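Side-chain contacts in glycosyl transferase family 8 (Streptococcus pneumoniae, PDB 5GVV), which transfers galactose from UDP-galactose to the terminal glucose of the already glycosylated serine-rich repeat protein PsrP: residues A[36-40]-A[41-45]; A[329-332]-A[333-337]; A[369-372]-A[373-377]; A[388-391]-A[392-395]. All blocks are in the same frame, centred on the assembly; numbering follows the deposited sequence.

Contact 1. Residues A[36-40]-A[41-45]; sequences IYLLN and QDIPQ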
ATOM      1  N   ILE A  36     -14.081  14.979   2.978  1.00 15.82           N
ATOM      2  CA  ILE A  36     -13.745  14.014   1.939  1.00 14.48           C
ATOM      3  C   ILE A  36     -14.635  12.774   1.996  1.00 14.74           C
ATOM      4  O   ILE A  36     -14.690  12.081   3.015  1.00 15.93           O
ATOM      5  CB  ILE A  36     -12.267  13.584   2.043  1.00 14.71           C
ATOM      6  CG1 ILE A  36     -11.345  14.778   1.768  1.00 14.49           C
ATOM      7  CG2 ILE A  36     -11.969  12.458   1.067  1.00 13.94           C
ATOM      8  CD1 ILE A  36      -9.877  14.479   1.959  1.00 15.69           C
ATOM      9  N   TYR A  37     -15.322  12.495   0.892  1.00 12.74           N
ATOM     10  CA  TYR A  37     -16.057  11.244   0.748  1.00 14.34           C
ATOM     11  C   TYR A  37     -15.168  10.254   0.001  1.00 15.43           C
ATOM     12  O   TYR A  37     -14.466  10.638  -0.937  1.00 14.13           O
ATOM     13  CB  TYR A  37     -17.344  11.458  -0.053  1.00 16.20           C
ATOM     14  CG  TYR A  37     -18.369  12.372   0.586  1.00 14.97           C
ATOM     15  CD1 TYR A  37     -19.498  11.848   1.204  1.00 16.62           C
ATOM     16  CD2 TYR A  37     -18.228  13.757   0.545  1.00 16.85           C
ATOM     17  CE1 TYR A  37     -20.450  12.672   1.778  1.00 18.38           C
ATOM     18  CE2 TYR A  37     -19.185  14.594   1.120  1.00 19.93           C
ATOM     19  CZ  TYR A  37     -20.292  14.040   1.735  1.00 20.13           C
ATOM     20  OH  TYR A  37     -21.251  14.852   2.315  1.00 20.10           O
ATOM     21  N   LEU A  38     -15.179   8.991   0.416  1.00 14.80           N
ATOM     22  CA  LEU A  38     -14.443   7.963  -0.322  1.00 13.20           C
ATOM     23  C   LEU A  38     -15.344   6.783  -0.642  1.00 15.41           C
ATOM     24  O   LEU A  38     -15.696   5.996   0.243  1.00 12.76           O
ATOM     25  CB  LEU A  38     -13.210   7.492   0.452  1.00 15.67           C
ATOM     26  CG  LEU A  38     -12.412   6.333  -0.156  1.00 13.36           C
ATOM     27  CD1 LEU A  38     -12.014   6.653  -1.581  1.00 12.37           C
ATOM     28  CD2 LEU A  38     -11.175   6.042   0.688  1.00 17.18           C
ATOM     29  N   LEU A  39     -15.723   6.668  -1.910  1.00 14.72           N
ATOM     30  CA  LEU A  39     -16.557   5.559  -2.355  1.00 15.32           C
ATOM     31  C   LEU A  39     -15.708   4.299  -2.505  1.00 14.87           C
ATOM     32  O   LEU A  39     -14.690   4.308  -3.200  1.00 13.83           O
ATOM     33  CB  LEU A  39     -17.254   5.907  -3.674  1.00 16.13           C
ATOM     34  CG  LEU A  39     -18.599   6.638  -3.562  1.00 21.29           C
ATOM     35  CD1 LEU A  39     -18.431   8.010  -2.943  1.00 17.44           C
ATOM     36  CD2 LEU A  39     -19.306   6.737  -4.921  1.00 23.85           C
ATOM     37  N   ASN A  40     -16.111   3.226  -1.833  1.00 13.30           N
ATOM     38  CA  ASN A  40     -15.348   1.980  -1.867  1.00 16.71           C
ATOM     39  C   ASN A  40     -16.209   0.795  -1.453  1.00 18.02           C
ATOM     40  O   ASN A  40     -17.326   0.976  -0.971  1.00 15.75           O
ATOM     41  CB  ASN A  40     -14.126   2.072  -0.945  1.00 12.64           C
ATOM     42  CG  ASN A  40     -14.500   2.039   0.535  1.00 16.22           C
ATOM     43  OD1 ASN A  40     -14.236   1.057   1.234  1.00 15.83           O
ATOM     44  ND2 ASN A  40     -15.104   3.120   1.021  1.00 15.30           N
ATOM     45  N   GLN A  41     -15.684  -0.414  -1.637  1.00 16.76           N
ATOM     46  CA  GLN A  41     -16.384  -1.626  -1.221  1.00 18.34           C
ATOM     47  C   GLN A  41     -15.622  -2.360  -0.135  1.00 15.21           C
ATOM     48  O   GLN A  41     -16.221  -2.966   0.752  1.00 14.19           O
ATOM     49  CB  GLN A  41     -16.545  -2.597  -2.391  1.00 19.34           C
ATOM     50  CG  GLN A  41     -17.369  -2.107  -3.562  1.00 26.54           C
ATOM     51  CD  GLN A  41     -17.664  -3.227  -4.547  1.00 30.18           C
ATOM     52  OE1 GLN A  41     -16.974  -3.385  -5.555  1.00 32.14           O
ATOM     53  NE2 GLN A  41     -18.684  -4.018  -4.248  1.00 38.18           N
ATOM     54  N   ASP A  42     -14.296  -2.314  -0.209  1.00 16.24           N
ATOM     55  CA  ASP A  42     -13.487  -3.246   0.573  1.00 15.15           C
ATOM     56  C   ASP A  42     -12.348  -2.635   1.389  1.00 15.24           C
ATOM     57  O   ASP A  42     -11.482  -3.366   1.866  1.00 16.55           O
ATOM     58  CB  ASP A  42     -12.930  -4.334  -0.351  1.00 16.54           C
ATOM     59  CG  ASP A  42     -12.002  -3.773  -1.423  1.00 16.69           C
ATOM     60  OD1 ASP A  42     -12.041  -2.548  -1.695  1.00 14.46           O
ATOM     61  OD2 ASP A  42     -11.234  -4.567  -2.001  1.00 20.03           O
ATOM     62  N   ILE A  43     -12.341  -1.317   1.567  1.00 14.15           N
ATOM     63  CA  ILE A  43     -11.297  -0.689   2.378  1.00 14.09           C
ATOM     64  C   ILE A  43     -11.535  -0.926   3.876  1.00 15.07           C
ATOM     65  O   ILE A  43     -12.623  -0.646   4.396  1.00 15.00           O
ATOM     66  CB  ILE A  43     -11.143   0.815   2.072  1.00 13.59           C
ATOM     67  CG1 ILE A  43     -10.836   1.030   0.586  1.00 13.70           C
ATOM     68  CG2 ILE A  43     -10.025   1.427   2.908  1.00 12.61           C
ATOM     69  CD1 ILE A  43     -10.701   2.496   0.198  1.00 12.66           C
ATOM     70  N   PRO A  44     -10.516  -1.462   4.569  1.00 12.39           N
ATOM     71  CA  PRO A  44     -10.597  -1.790   5.998  1.00 12.10           C
ATOM     72  C   PRO A  44     -10.930  -0.592   6.881  1.00 11.44           C
ATOM     73  O   PRO A  44     -10.436   0.511   6.638  1.00  8.45           O
ATOM     74  CB  PRO A  44      -9.188  -2.295   6.311  1.00 12.05           C
ATOM     75  CG  PRO A  44      -8.731  -2.904   5.028  1.00 11.36           C
ATOM     76  CD  PRO A  44      -9.274  -1.982   3.962  1.00 13.07           C
ATOM     77  N   GLN A  45     -11.750  -0.825   7.902  1.00  9.45           N
ATOM     78  CA  GLN A  45     -12.221   0.231   8.789  1.00  9.78           C
ATOM     79  C   GLN A  45     -11.090   0.914   9.558  1.00  9.91           C
ATOM     80  O   GLN A  45     -11.188   2.104   9.877  1.00  9.26           O
ATOM     81  CB  GLN A  45     -13.238  -0.344   9.779  1.00 10.90           C
ATOM     82  CG  GLN A  45     -14.597  -0.678   9.166  1.00 11.99           C
ATOM     83  CD  GLN A  45     -15.407  -1.620  10.034  1.00 13.60           C
ATOM     84  OE1 GLN A  45     -15.089  -2.807  10.141  1.00 14.45           O
ATOM     85  NE2 GLN A  45     -16.454  -1.099  10.663  1.00 12.42           N
TER
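Leu38 meets Ile43 across the turn that follows strand 34-40. Its methyl CD2 lies 3.6 Å from Ile43 CD1, and the two side chains cross at about a right angle. Leu38 O accepts a bond from Asn40 ND2 at 3.0 Å. The donor sits 40° out of the carbonyl plane, while the oxygen lies close to the plane of the Asn40 amide. This bond folds the Asn40 amide back onto the backbone of Leu38, two residues earlier.

Asn40 ends the strand. Its CG stands between the backbone N and the carbonyl carbon (chi1 72°), which swings the amide back over the turn. There Asn40 OD1 receives Ile43 N at 3.1 Å, with the donor tilted 15° from the carbonyl plane. Ile43 CB packs against Asn40 OD1 at 3.2 Å, and Ile43 CD1 touches Asn40 CB at 3.6 Å. The OD1 bond binds the strand end to the loop just ahead of Pro44, the N-cap of helix 45-57.

In the GT-A sheet of the glycosyltransferase family 8 domain, strand 34-40 lies between strands 6-11 and 61-66. Asn40 also bonds Lys66 through OD1 and Asp64 through ND2, both on strand 61-66. Asp42 OD1 takes the backbone N of Tyr14, in the UDP-binding loop. The buried amide thus has partners at both ends, which should fix its rotation. The ammonium of Lys66 would probably polarise OD1 and strengthen it as an acceptor.

Contact 2. Residues A[329-332]-A[333-337]; sequences PNSL and PMLLE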
ATOM      1  N   PRO A 329     -17.468 -12.467   9.555  1.00 12.54           N
ATOM      2  CA  PRO A 329     -18.042 -13.604   8.832  1.00 15.69           C
ATOM      3  C   PRO A 329     -17.114 -14.816   8.909  1.00 18.98           C
ATOM      4  O   PRO A 329     -15.907 -14.645   9.111  1.00 16.52           O
ATOM      5  CB  PRO A 329     -18.128 -13.094   7.390  1.00 17.60           C
ATOM      6  CG  PRO A 329     -17.031 -12.053   7.286  1.00 18.37           C
ATOM      7  CD  PRO A 329     -16.979 -11.407   8.650  1.00 16.71           C
ATOM      8  N   ASN A 330     -17.675 -16.015   8.775  1.00 16.53           N
ATOM      9  CA  ASN A 330     -16.877 -17.237   8.718  1.00 17.82           C
ATOM     10  C   ASN A 330     -15.983 -17.460   9.935  1.00 19.45           C
ATOM     11  O   ASN A 330     -14.835 -17.886   9.802  1.00 20.97           O
ATOM     12  CB  ASN A 330     -16.044 -17.256   7.430  1.00 17.21           C
ATOM     13  CG  ASN A 330     -16.909 -17.331   6.188  1.00 22.79           C
ATOM     14  OD1 ASN A 330     -17.717 -18.248   6.043  1.00 22.98           O
ATOM     15  ND2 ASN A 330     -16.762 -16.354   5.296  1.00 18.79           N
ATOM     16  N   SER A 331     -16.509 -17.163  11.120  1.00 15.82           N
ATOM     17  CA  SER A 331     -15.761 -17.392  12.350  1.00 15.77           C
ATOM     18  C   SER A 331     -16.098 -18.790  12.862  1.00 13.97           C
ATOM     19  O   SER A 331     -16.786 -19.558  12.177  1.00 15.06           O
ATOM     20  CB  SER A 331     -16.110 -16.323  13.385  1.00 13.81           C
ATOM     21  OG  SER A 331     -15.224 -16.356  14.489  1.00 16.19           O
ATOM     22  N   LEU A 332     -15.607 -19.128  14.050  1.00 15.38           N
ATOM     23  CA  LEU A 332     -15.828 -20.457  14.622  1.00 15.37           C
ATOM     24  C   LEU A 332     -16.035 -20.336  16.137  1.00 13.80           C
ATOM     25  O   LEU A 332     -15.665 -19.319  16.727  1.00 16.24           O
ATOM     26  CB  LEU A 332     -14.649 -21.382  14.283  1.00 13.07           C
ATOM     27  CG  LEU A 332     -14.469 -21.768  12.808  1.00 16.34           C
ATOM     28  CD1 LEU A 332     -13.065 -22.287  12.529  1.00 16.75           C
ATOM     29  CD2 LEU A 332     -15.496 -22.803  12.387  1.00 14.60           C
ATOM     30  N   PRO A 333     -16.646 -21.358  16.766  1.00 13.72           N
ATOM     31  CA  PRO A 333     -16.967 -21.297  18.200  1.00 16.74           C
ATOM     32  C   PRO A 333     -15.817 -20.890  19.134  1.00 15.04           C
ATOM     33  O   PRO A 333     -16.066 -20.122  20.063  1.00 15.25           O
ATOM     34  CB  PRO A 333     -17.415 -22.725  18.511  1.00 17.00           C
ATOM     35  CG  PRO A 333     -18.070 -23.172  17.240  1.00 15.45           C
ATOM     36  CD  PRO A 333     -17.239 -22.550  16.126  1.00 14.17           C
HETATM   37  N   MSE A 334     -14.588 -21.346  18.901  1.00 13.54           N
HETATM   38  CA  MSE A 334     -13.473 -20.975  19.783  1.00 14.77           C
HETATM   39  C   MSE A 334     -13.126 -19.514  19.683  1.00 15.12           C
HETATM   40  O   MSE A 334     -12.653 -18.894  20.624  1.00 15.18           O
HETATM   41  CB  MSE A 334     -12.314 -21.926  19.523  1.00 30.00           C
HETATM   42  CG  MSE A 334     -12.587 -23.256  20.227  1.00 30.00           C
HETATM   43 SE   MSE A 334     -11.155 -24.570  19.766  1.00 30.00          SE
HETATM   44  CE  MSE A 334     -12.141 -26.155  20.508  1.00 30.00           C
ATOM     45  N   LEU A 335     -13.395 -18.956  18.523  1.00 13.31           N
ATOM     46  CA  LEU A 335     -13.122 -17.535  18.303  1.00 14.59           C
ATOM     47  C   LEU A 335     -14.228 -16.668  18.907  1.00 16.12           C
ATOM     48  O   LEU A 335     -13.952 -15.638  19.528  1.00 16.29           O
ATOM     49  CB  LEU A 335     -12.960 -17.251  16.805  1.00 13.36           C
ATOM     50  CG  LEU A 335     -11.926 -18.166  16.135  1.00 14.58           C
ATOM     51  CD1 LEU A 335     -11.896 -17.996  14.620  1.00 16.24           C
ATOM     52  CD2 LEU A 335     -10.551 -17.917  16.720  1.00 17.65           C
ATOM     53  N   LEU A 336     -15.478 -17.091  18.727  1.00 14.87           N
ATOM     54  CA  LEU A 336     -16.615 -16.425  19.357  1.00 12.98           C
ATOM     55  C   LEU A 336     -16.459 -16.436  20.880  1.00 16.10           C
ATOM     56  O   LEU A 336     -16.740 -15.436  21.543  1.00 12.11           O
ATOM     57  CB  LEU A 336     -17.924 -17.108  18.937  1.00 14.29           C
ATOM     58  CG  LEU A 336     -19.303 -16.575  19.356  1.00 16.14           C
ATOM     59  CD1 LEU A 336     -19.882 -17.360  20.517  1.00 18.18           C
ATOM     60  CD2 LEU A 336     -19.295 -15.074  19.663  1.00 17.07           C
ATOM     61  N   GLU A 337     -15.999 -17.556  21.435  1.00 15.12           N
ATOM     62  CA  GLU A 337     -15.817 -17.652  22.884  1.00 16.82           C
ATOM     63  C   GLU A 337     -14.865 -16.576  23.413  1.00 15.81           C
ATOM     64  O   GLU A 337     -15.121 -15.980  24.464  1.00 12.58           O
ATOM     65  CB  GLU A 337     -15.324 -19.046  23.296  1.00 18.99           C
ATOM     66  CG  GLU A 337     -15.014 -19.162  24.791  1.00 18.26           C
ATOM     67  CD  GLU A 337     -14.723 -20.583  25.247  1.00 18.44           C
ATOM     68  OE1 GLU A 337     -14.114 -21.359  24.479  1.00 21.91           O
ATOM     69  OE2 GLU A 337     -15.095 -20.913  26.391  1.00 23.33           O
TER
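The flat group that matters here is the peptide carbonyl of Leu332, and Leu335 and Leu336 both bond to it. Leu335 N sits above the carbonyl plane, 48° out of it, at 2.9 Å from Leu332 O. Leu336 N meets the same Leu332 O nearly end-on, at 3.0 Å, in a straighter bond with an N-H...O angle of 168°. One oxygen therefore holds two amides of the first helical turn. Leu332 is the N-cap residue, and Pro333 is the first residue of helix 333-342. The ring of Pro333 follows directly, its closeness to Leu332 CB set by the peptide linkage.

Ser331, one residue before the cap, touches the first turn through OG. This OG is anti to the backbone N (chi1 -169°), which brings Ser331 OG alongside Leu335, 3.4 Å from Leu335 CB. The meeting is van der Waals contact between a hydroxyl and an apolar chain. Leu335 CD1 is also near Ser331 OG, at 3.7 Å, and lies 4.4 Å from Leu332 CB. Leu335 thus packs back on Ser331 and Leu332, the residues that lead into its helix.

On the second subunit, Phe215 packs on Leu335 and Val240 on Ser331. This junction joins strand 325-328, an outermost strand of the C-terminal parallel sheet, to helix 333-342. Ser331 and Leu336 rest on Val307 of strand 302-307, and Leu336 also reaches Phe361 of helix 356-364.

Contact 3. Residues A[369-372]-A[373-377]; sequences MIAF and DNTCS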
HETATM    1  N   MSE A 369     -27.093 -10.016  29.713  1.00 18.03           N
HETATM    2  CA  MSE A 369     -27.637 -10.214  28.376  1.00 16.81           C
HETATM    3  C   MSE A 369     -29.019  -9.575  28.283  1.00 18.33           C
HETATM    4  O   MSE A 369     -29.843  -9.725  29.183  1.00 16.89           O
HETATM    5  CB  MSE A 369     -27.707 -11.711  28.052  1.00 17.27           C
HETATM    6  CG  MSE A 369     -28.373 -12.050  26.730  1.00 20.99           C
HETATM    7 SE   MSE A 369     -28.233 -13.952  26.357  1.00 36.80          SE
HETATM    8  CE  MSE A 369     -29.062 -14.653  27.980  1.00 23.60           C
ATOM      9  N   ILE A 370     -29.266  -8.841  27.203  1.00 16.29           N
ATOM     10  CA  ILE A 370     -30.571  -8.215  27.008  1.00 15.00           C
ATOM     11  C   ILE A 370     -31.093  -8.552  25.616  1.00 17.07           C
ATOM     12  O   ILE A 370     -30.340  -9.031  24.764  1.00 18.09           O
ATOM     13  CB  ILE A 370     -30.515  -6.690  27.213  1.00 15.89           C
ATOM     14  CG1 ILE A 370     -29.600  -6.035  26.174  1.00 16.47           C
ATOM     15  CG2 ILE A 370     -30.032  -6.369  28.630  1.00 20.18           C
ATOM     16  CD1 ILE A 370     -29.540  -4.522  26.283  1.00 14.33           C
ATOM     17  N   ALA A 371     -32.379  -8.317  25.383  1.00 15.76           N
ATOM     18  CA  ALA A 371     -32.981  -8.711  24.112  1.00 17.44           C
ATOM     19  C   ALA A 371     -34.140  -7.802  23.728  1.00 16.83           C
ATOM     20  O   ALA A 371     -34.593  -6.983  24.535  1.00 17.94           O
ATOM     21  CB  ALA A 371     -33.444 -10.162  24.175  1.00 14.53           C
ATOM     22  N   PHE A 372     -34.604  -7.935  22.487  1.00 16.34           N
ATOM     23  CA  PHE A 372     -35.848  -7.292  22.068  1.00 17.66           C
ATOM     24  C   PHE A 372     -37.001  -8.258  22.290  1.00 18.88           C
ATOM     25  O   PHE A 372     -36.777  -9.465  22.392  1.00 18.70           O
ATOM     26  CB  PHE A 372     -35.797  -6.887  20.594  1.00 17.19           C
ATOM     27  CG  PHE A 372     -35.070  -5.593  20.339  1.00 18.65           C
ATOM     28  CD1 PHE A 372     -35.578  -4.392  20.818  1.00 17.71           C
ATOM     29  CD2 PHE A 372     -33.892  -5.574  19.606  1.00 18.81           C
ATOM     30  CE1 PHE A 372     -34.918  -3.196  20.580  1.00 18.69           C
ATOM     31  CE2 PHE A 372     -33.222  -4.382  19.360  1.00 18.09           C
ATOM     32  CZ  PHE A 372     -33.739  -3.191  19.848  1.00 16.02           C
ATOM     33  N   ASP A 373     -38.224  -7.727  22.351  1.00 16.84           N
ATOM     34  CA  ASP A 373     -39.426  -8.535  22.544  1.00 20.19           C
ATOM     35  C   ASP A 373     -39.527  -9.659  21.517  1.00 18.17           C
ATOM     36  O   ASP A 373     -40.008 -10.756  21.825  1.00 22.45           O
ATOM     37  CB  ASP A 373     -40.683  -7.649  22.480  1.00 18.27           C
ATOM     38  CG  ASP A 373     -40.673  -6.706  21.287  1.00 22.04           C
ATOM     39  OD1 ASP A 373     -39.839  -6.893  20.376  1.00 22.81           O
ATOM     40  OD2 ASP A 373     -41.505  -5.772  21.254  1.00 28.00           O
ATOM     41  N   ASN A 374     -39.064  -9.382  20.302  1.00 15.73           N
ATOM     42  CA  ASN A 374     -39.159 -10.339  19.203  1.00 18.19           C
ATOM     43  C   ASN A 374     -37.859 -11.099  18.903  1.00 17.30           C
ATOM     44  O   ASN A 374     -37.766 -11.779  17.879  1.00 20.98           O
ATOM     45  CB  ASN A 374     -39.642  -9.633  17.933  1.00 19.71           C
ATOM     46  CG  ASN A 374     -38.669  -8.569  17.456  1.00 19.19           C
ATOM     47  OD1 ASN A 374     -37.774  -8.160  18.195  1.00 18.01           O
ATOM     48  ND2 ASN A 374     -38.849  -8.104  16.223  1.00 20.96           N
ATOM     49  N   THR A 375     -36.861 -10.982  19.773  1.00 15.67           N
ATOM     50  CA  THR A 375     -35.608 -11.709  19.567  1.00 17.97           C
ATOM     51  C   THR A 375     -35.215 -12.578  20.763  1.00 19.97           C
ATOM     52  O   THR A 375     -34.236 -13.324  20.692  1.00 18.79           O
ATOM     53  CB  THR A 375     -34.432 -10.766  19.224  1.00 18.62           C
ATOM     54  OG1 THR A 375     -34.193  -9.869  20.317  1.00 17.78           O
ATOM     55  CG2 THR A 375     -34.715  -9.971  17.951  1.00 17.01           C
ATOM     56  N   CYS A 376     -35.962 -12.478  21.859  1.00 20.51           N
ATOM     57  CA  CYS A 376     -35.678 -13.323  23.014  1.00 21.72           C
ATOM     58  C   CYS A 376     -36.003 -14.773  22.673  1.00 23.20           C
ATOM     59  O   CYS A 376     -36.952 -15.048  21.930  1.00 24.07           O
ATOM     60  CB  CYS A 376     -36.450 -12.852  24.248  1.00 19.46           C
ATOM     61  SG  CYS A 376     -38.178 -12.506  23.955  1.00 31.49           S
ATOM     62  N   SER A 377     -35.194 -15.692  23.192  1.00 19.79           N
ATOM     63  CA  SER A 377     -35.335 -17.110  22.869  1.00 24.54           C
ATOM     64  C   SER A 377     -36.669 -17.682  23.333  1.00 27.55           C
ATOM     65  O   SER A 377     -37.201 -17.275  24.367  1.00 29.88           O
ATOM     66  CB  SER A 377     -34.186 -17.910  23.486  1.00 28.02           C
ATOM     67  OG  SER A 377     -34.433 -19.301  23.412  1.00 32.10           O
TER
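Thr375 lays its hydroxyl at the edge of the Phe372 ring, near the ring plane. The same Thr375 OG1 takes Phe372 N at 2.9 Å. It stands between the backbone N and the carbonyl carbon of its own residue (chi1 62°), and from there it points back to the strand end. OG1 also bonds the backbone oxygen of Asp348, so one hydroxyl ties the turn to two strands. Ala371 CB lies 3.9 Å from Thr375 OG1.

The backbone closes a type I beta turn from Phe372 to Thr375, with Asp373 and Asn374 at the corners. Thr375 N reaches Phe372 O at 3.0 Å. Cys376 N reaches the same Phe372 O at 3.2 Å, in a weak bond. Beyond it, Cys376 CB packs on Ala371 CB at 4.0 Å. Asn374 OD1 comes to 3.4 Å from Phe372 CB. Asp373 OD1 bonds the hydroxyl of Ser391.

The turn stands at the end of strand 369-372, which lies between strands 345-348 and 387-389 in the parallel sheet. Phe372 packs on Met397 of helix 395-402 and on Leu349. Lys354 adds a bond to the backbone oxygen of Thr375.

Contact 4. Residues A[388-391]-A[392-395]; sequences IYPS and SIPK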
ATOM      1  N   ILE A 388     -35.744  -7.068  28.595  1.00 16.87           N
ATOM      2  CA  ILE A 388     -36.336  -7.325  27.282  1.00 16.20           C
ATOM      3  C   ILE A 388     -37.080  -6.069  26.826  1.00 19.21           C
ATOM      4  O   ILE A 388     -38.028  -5.639  27.486  1.00 20.17           O
ATOM      5  CB  ILE A 388     -37.319  -8.507  27.341  1.00 18.42           C
ATOM      6  CG1 ILE A 388     -36.595  -9.793  27.745  1.00 18.44           C
ATOM      7  CG2 ILE A 388     -38.024  -8.686  26.003  1.00 15.61           C
ATOM      8  CD1 ILE A 388     -37.535 -10.974  27.985  1.00 22.43           C
ATOM      9  N   TYR A 389     -36.661  -5.497  25.696  1.00 15.98           N
ATOM     10  CA  TYR A 389     -37.088  -4.155  25.293  1.00 17.59           C
ATOM     11  C   TYR A 389     -37.905  -4.182  23.993  1.00 16.11           C
ATOM     12  O   TYR A 389     -37.748  -5.093  23.179  1.00 15.90           O
ATOM     13  CB  TYR A 389     -35.854  -3.225  25.198  1.00 18.18           C
ATOM     14  CG  TYR A 389     -35.100  -3.168  26.512  1.00 16.31           C
ATOM     15  CD1 TYR A 389     -35.490  -2.290  27.518  1.00 18.40           C
ATOM     16  CD2 TYR A 389     -34.039  -4.028  26.768  1.00 18.05           C
ATOM     17  CE1 TYR A 389     -34.833  -2.257  28.734  1.00 21.83           C
ATOM     18  CE2 TYR A 389     -33.373  -4.000  27.981  1.00 19.54           C
ATOM     19  CZ  TYR A 389     -33.778  -3.114  28.961  1.00 19.60           C
ATOM     20  OH  TYR A 389     -33.125  -3.075  30.174  1.00 22.48           O
ATOM     21  N   PRO A 390     -38.812  -3.204  23.810  1.00 16.40           N
ATOM     22  CA  PRO A 390     -39.683  -3.223  22.623  1.00 16.88           C
ATOM     23  C   PRO A 390     -38.968  -2.858  21.324  1.00 19.01           C
ATOM     24  O   PRO A 390     -38.355  -1.791  21.231  1.00 17.52           O
ATOM     25  CB  PRO A 390     -40.757  -2.176  22.952  1.00 16.62           C
ATOM     26  CG  PRO A 390     -40.110  -1.262  23.941  1.00 18.18           C
ATOM     27  CD  PRO A 390     -39.176  -2.127  24.750  1.00 16.68           C
ATOM     28  N   SER A 391     -39.061  -3.733  20.326  1.00 17.14           N
ATOM     29  CA  SER A 391     -38.360  -3.531  19.056  1.00 17.43           C
ATOM     30  C   SER A 391     -38.869  -2.339  18.249  1.00 22.50           C
ATOM     31  O   SER A 391     -38.145  -1.802  17.414  1.00 20.05           O
ATOM     32  CB  SER A 391     -38.416  -4.805  18.207  1.00 18.37           C
ATOM     33  OG  SER A 391     -39.725  -5.351  18.185  1.00 20.07           O
ATOM     34  N   SER A 392     -40.107  -1.923  18.487  1.00 16.07           N
ATOM     35  CA  SER A 392     -40.629  -0.766  17.769  1.00 21.00           C
ATOM     36  C   SER A 392     -40.287   0.546  18.464  1.00 17.88           C
ATOM     37  O   SER A 392     -40.579   1.623  17.945  1.00 21.28           O
ATOM     38  CB  SER A 392     -42.129  -0.897  17.539  1.00 23.49           C
ATOM     39  OG  SER A 392     -42.374  -1.839  16.510  1.00 26.83           O
ATOM     40  N   ILE A 393     -39.672   0.450  19.641  1.00 18.69           N
ATOM     41  CA  ILE A 393     -39.155   1.629  20.335  1.00 20.36           C
ATOM     42  C   ILE A 393     -37.730   1.351  20.829  1.00 19.48           C
ATOM     43  O   ILE A 393     -37.493   1.228  22.032  1.00 18.86           O
ATOM     44  CB  ILE A 393     -40.069   2.028  21.504  1.00 20.07           C
ATOM     45  CG1 ILE A 393     -41.516   2.106  21.029  1.00 21.20           C
ATOM     46  CG2 ILE A 393     -39.679   3.386  22.092  1.00 19.89           C
ATOM     47  CD1 ILE A 393     -42.471   1.745  22.066  1.00 21.88           C
ATOM     48  N   PRO A 394     -36.775   1.257  19.888  1.00 16.96           N
ATOM     49  CA  PRO A 394     -35.397   0.870  20.211  1.00 18.03           C
ATOM     50  C   PRO A 394     -34.639   1.917  21.025  1.00 18.89           C
ATOM     51  O   PRO A 394     -33.555   1.603  21.516  1.00 19.99           O
ATOM     52  CB  PRO A 394     -34.746   0.705  18.834  1.00 18.35           C
ATOM     53  CG  PRO A 394     -35.549   1.567  17.926  1.00 16.11           C
ATOM     54  CD  PRO A 394     -36.958   1.465  18.439  1.00 20.38           C
ATOM     55  N   LYS A 395     -35.188   3.125  21.155  1.00 18.22           N
ATOM     56  CA  LYS A 395     -34.618   4.135  22.047  1.00 18.48           C
ATOM     57  C   LYS A 395     -34.460   3.558  23.449  1.00 19.83           C
ATOM     58  O   LYS A 395     -33.520   3.897  24.173  1.00 18.69           O
ATOM     59  CB  LYS A 395     -35.532   5.359  22.127  1.00 20.81           C
ATOM     60  CG  LYS A 395     -35.762   6.076  20.812  1.00 28.14           C
ATOM     61  CD  LYS A 395     -37.251   6.102  20.451  1.00 25.96           C
ATOM     62  CE  LYS A 395     -37.656   4.845  19.702  1.00 15.58           C
ATOM     63  NZ  LYS A 395     -36.908   4.707  18.444  1.00 20.14           N
TER
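Pro390 and Ile393 are joined by one backbone bond and one apolar touch. The bond runs from Ile393 N to Pro390 O at 3.0 Å, with an N-H...O angle of 148°. It closes a type I beta turn from Pro390 to Ile393, with Ser391 and Ser392 at the corners.

The apolar contact lies on the same pair. Pro390 CG meets Ile393 CB at 4.1 Å, the ring and the branched chain crossing at a slant. Separately, the Pro394 ring makes a van der Waals contact with a backbone oxygen: Pro394 CD lies 3.6 Å from Ser391 O.

The Ser391 side chain points away from the turn. Its OG sits between its backbone N and carbonyl carbon (chi1 46°) and has Asp373 as its outside partner. Ser391 also touches Phe372 and Asn374, and Pro394 rests on Phe372 and on Tyr294 of helix 292-298.

The turn leads from strand 387-389 toward helix 395-402. Across it the chemistry is modest, one hydrogen bond and light apolar packing at the protein surface. The turn is held both by its own backbone bond and by the loop after strand 369-372.

Contact 1 is the buried one. It lies near the centre of the chain, in the sheet that carries the UDP site, and the Asn40 amide makes the hydrogen bond across the turn. Contacts 2, 3 and 4 belong to the separate parallel sheet of the C-terminal part, away from the UDP and manganese sites. Contacts 2 and 3 are partly buried and contact 4 is at the surface. Contacts 3 and 4 touch, since strands 369-372 and 387-389 are neighbours. Contact 2 relies on a backbone oxygen at a helix start, contact 3 combines a beta turn with a threonine hydroxyl, and contact 4 is a plain turn. Contacts 1 and 2 both meet the second subunit.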